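PDB 6X44: serine repeat antigen 5 from Plasmodium falciparum, which is a papain-family cysteine protease homologue of the malaria parasite, a pseudo-zymogen that probably lacks ordinary protease activity. Local coordinates for residues D19-K24 and L49-Y54. Numbering follows the deposited sequence.
Sequences DNILVK and LELMNY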
loop_
_atom_site.group_PDB
_atom_site.type_symbol
_atom_site.label_atom_id
_atom_site.label_comp_id
_atom_site.label_asym_id
_atom_site.label_seq_id
_atom_site.Cartn_x
_atom_site.Cartn_y
_atom_site.Cartn_z
ATOM N N ASP A 19 11.506 -22.524 -5.570
ATOM C CA ASP A 19 12.547 -22.802 -6.566
ATOM C C ASP A 19 12.280 -24.101 -7.325
ATOM O O ASP A 19 12.522 -24.170 -8.533
ATOM C CB ASP A 19 13.922 -22.861 -5.893
ATOM C CG ASP A 19 14.625 -21.498 -5.832
ATOM O OD1 ASP A 19 14.447 -20.647 -6.748
ATOM O OD2 ASP A 19 15.389 -21.292 -4.864
ATOM N N ASN A 20 11.787 -25.144 -6.642
ATOM C CA ASN A 20 11.410 -26.369 -7.348
ATOM C C ASN A 20 10.360 -26.080 -8.411
ATOM O O ASN A 20 10.466 -26.555 -9.548
ATOM C CB ASN A 20 10.864 -27.436 -6.386
ATOM C CG ASN A 20 11.892 -27.927 -5.374
ATOM O OD1 ASN A 20 13.104 -27.729 -5.532
ATOM N ND2 ASN A 20 11.400 -28.589 -4.321
ATOM N N ILE A 21 9.316 -25.325 -8.043
ATOM C CA ILE A 21 8.204 -25.058 -8.956
ATOM C C ILE A 21 8.697 -24.330 -10.201
ATOM O O ILE A 21 8.361 -24.696 -11.323
ATOM C CB ILE A 21 7.105 -24.258 -8.233
ATOM C CG1 ILE A 21 6.429 -25.140 -7.190
ATOM C CG2 ILE A 21 6.074 -23.684 -9.246
ATOM C CD1 ILE A 21 5.718 -24.363 -6.093
ATOM N N LEU A 22 9.488 -23.277 -10.020
ATOM C CA LEU A 22 9.967 -22.500 -11.153
ATOM C C LEU A 22 10.719 -23.369 -12.151
ATOM O O LEU A 22 10.634 -23.163 -13.367
ATOM C CB LEU A 22 10.856 -21.377 -10.640
ATOM C CG LEU A 22 10.092 -20.251 -9.962
ATOM C CD1 LEU A 22 11.016 -19.440 -9.038
ATOM C CD2 LEU A 22 9.481 -19.374 -11.059
ATOM N N VAL A 23 11.470 -24.347 -11.648
ATOM C CA VAL A 23 12.197 -25.262 -12.520
ATOM C C VAL A 23 11.233 -26.083 -13.359
ATOM O O VAL A 23 11.455 -26.287 -14.563
ATOM C CB VAL A 23 13.122 -26.154 -11.676
ATOM C CG1 VAL A 23 13.748 -27.235 -12.524
ATOM C CG2 VAL A 23 14.197 -25.286 -11.026
ATOM N N LYS A 24 10.154 -26.566 -12.745
ATOM C CA LYS A 24 9.173 -27.375 -13.455
ATOM C C LYS A 24 8.230 -26.546 -14.314
ATOM O O LYS A 24 7.554 -27.109 -15.177
ATOM C CB LYS A 24 8.347 -28.191 -12.466
ATOM C CG LYS A 24 9.157 -29.163 -11.638
ATOM C CD LYS A 24 8.336 -29.711 -10.484
ATOM C CE LYS A 24 9.132 -30.695 -9.650
ATOM N NZ LYS A 24 9.311 -31.971 -10.390
ATOM N N LEU A 49 1.926 -32.185 -6.985
ATOM C CA LEU A 49 2.156 -32.346 -5.555
ATOM C C LEU A 49 2.952 -31.179 -4.983
ATOM O O LEU A 49 2.691 -30.733 -3.862
ATOM C CB LEU A 49 2.882 -33.664 -5.262
ATOM C CG LEU A 49 2.912 -34.120 -3.786
ATOM C CD1 LEU A 49 3.946 -33.380 -2.909
ATOM C CD2 LEU A 49 1.523 -34.013 -3.128
ATOM N N GLU A 50 3.943 -30.690 -5.723
ATOM C CA GLU A 50 4.752 -29.588 -5.218
ATOM C C GLU A 50 3.935 -28.300 -5.131
ATOM O O GLU A 50 4.125 -27.503 -4.206
ATOM C CB GLU A 50 5.980 -29.412 -6.110
ATOM C CG GLU A 50 7.014 -28.414 -5.616
ATOM C CD GLU A 50 7.413 -28.599 -4.157
ATOM O OE1 GLU A 50 6.567 -28.367 -3.249
ATOM O OE2 GLU A 50 8.588 -28.971 -3.928
ATOM N N LEU A 51 3.020 -28.090 -6.087
ATOM C CA LEU A 51 2.080 -26.976 -6.018
ATOM C C LEU A 51 1.230 -27.069 -4.768
ATOM O O LEU A 51 1.134 -26.107 -3.987
ATOM C CB LEU A 51 1.182 -26.959 -7.261
ATOM C CG LEU A 51 1.916 -26.547 -8.537
ATOM C CD1 LEU A 51 1.025 -26.707 -9.774
ATOM C CD2 LEU A 51 2.418 -25.143 -8.415
ATOM N N MET A 52 0.607 -28.227 -4.557
ATOM C CA MET A 52 -0.273 -28.367 -3.412
ATOM C C MET A 52 0.498 -28.235 -2.112
ATOM O O MET A 52 0.012 -27.639 -1.149
ATOM C CB MET A 52 -1.020 -29.690 -3.488
ATOM C CG MET A 52 -2.471 -29.459 -3.964
ATOM S SD MET A 52 -3.407 -28.404 -2.815
ATOM C CE MET A 52 -4.941 -28.254 -3.716
ATOM N N ASN A 53 1.718 -28.749 -2.069
ATOM C CA ASN A 53 2.477 -28.631 -0.839
ATOM C C ASN A 53 2.941 -27.199 -0.609
ATOM O O ASN A 53 3.048 -26.740 0.540
ATOM C CB ASN A 53 3.669 -29.561 -0.885
ATOM C CG ASN A 53 4.550 -29.383 0.305
ATOM O OD1 ASN A 53 4.205 -29.793 1.414
ATOM N ND2 ASN A 53 5.683 -28.734 0.101
ATOM N N TYR A 54 3.268 -26.492 -1.684
ATOM C CA TYR A 54 3.577 -25.076 -1.556
ATOM C C TYR A 54 2.441 -24.326 -0.867
ATOM O O TYR A 54 2.651 -23.600 0.120
ATOM C CB TYR A 54 3.833 -24.474 -2.928
ATOM C CG TYR A 54 4.071 -23.015 -2.788
ATOM C CD1 TYR A 54 5.005 -22.563 -1.878
ATOM C CD2 TYR A 54 3.350 -22.081 -3.519
ATOM C CE1 TYR A 54 5.256 -21.228 -1.700
ATOM C CE2 TYR A 54 3.588 -20.712 -3.345
ATOM C CZ TYR A 54 4.545 -20.305 -2.422
ATOM O OH TYR A 54 4.833 -18.973 -2.191
#
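In the helical N-terminal part of the chain, probably the prodomain ahead of the papain-like fold, helices 4-25 and 45-61 pack roughly antiparallel, their local axes 9.9 Å apart at an angle of 147°. I21 and E50 bring the backbones nearest. I21 suits this place because its two branches spread over three neighbours, the CG1 arm over E50 and Y54 and CG2 over L51, whose CD2 also lies near CD1. CG1 of I21 is 3.7 Å from CG of E50. With CG1 anti to the carbonyl carbon (chi1 -69°) and the chain extended beyond it, CD1 is carried across to the root of the tyrosine. There CD1 of I21 ends 3.7 Å from CB of Y54. L51 and Y54 enlarge this apolar layer: L51 also touches I78 and L82 of helix 75-87, while F101 packs on both I21 and Y54.

Along the more open margin, N20 and E50 add a polar bond. ND2 of N20 gives a nearly straight hydrogen bond to OE2 of E50 (2.9 Å), almost in its own amide plane, and reaches the oxygen on its anti side, somewhat out of the carboxylate plane. With CG of E50 anti to the backbone N (chi1 -173°) the methylene rests against CG1 of I21, and a bend at chi2 swings the carboxylate toward N20. OE1 is hydrogen-bonded to OG of S17, on helix 4-25, and weakly to ND2 of N53, one turn further along E50's own helix. Glutamate thus serves both layers, and its carboxylate, bonded through each oxygen, is restrained in rotation; these neutral partners would be expected to help stabilise a negative charge at the edge of an oily seam.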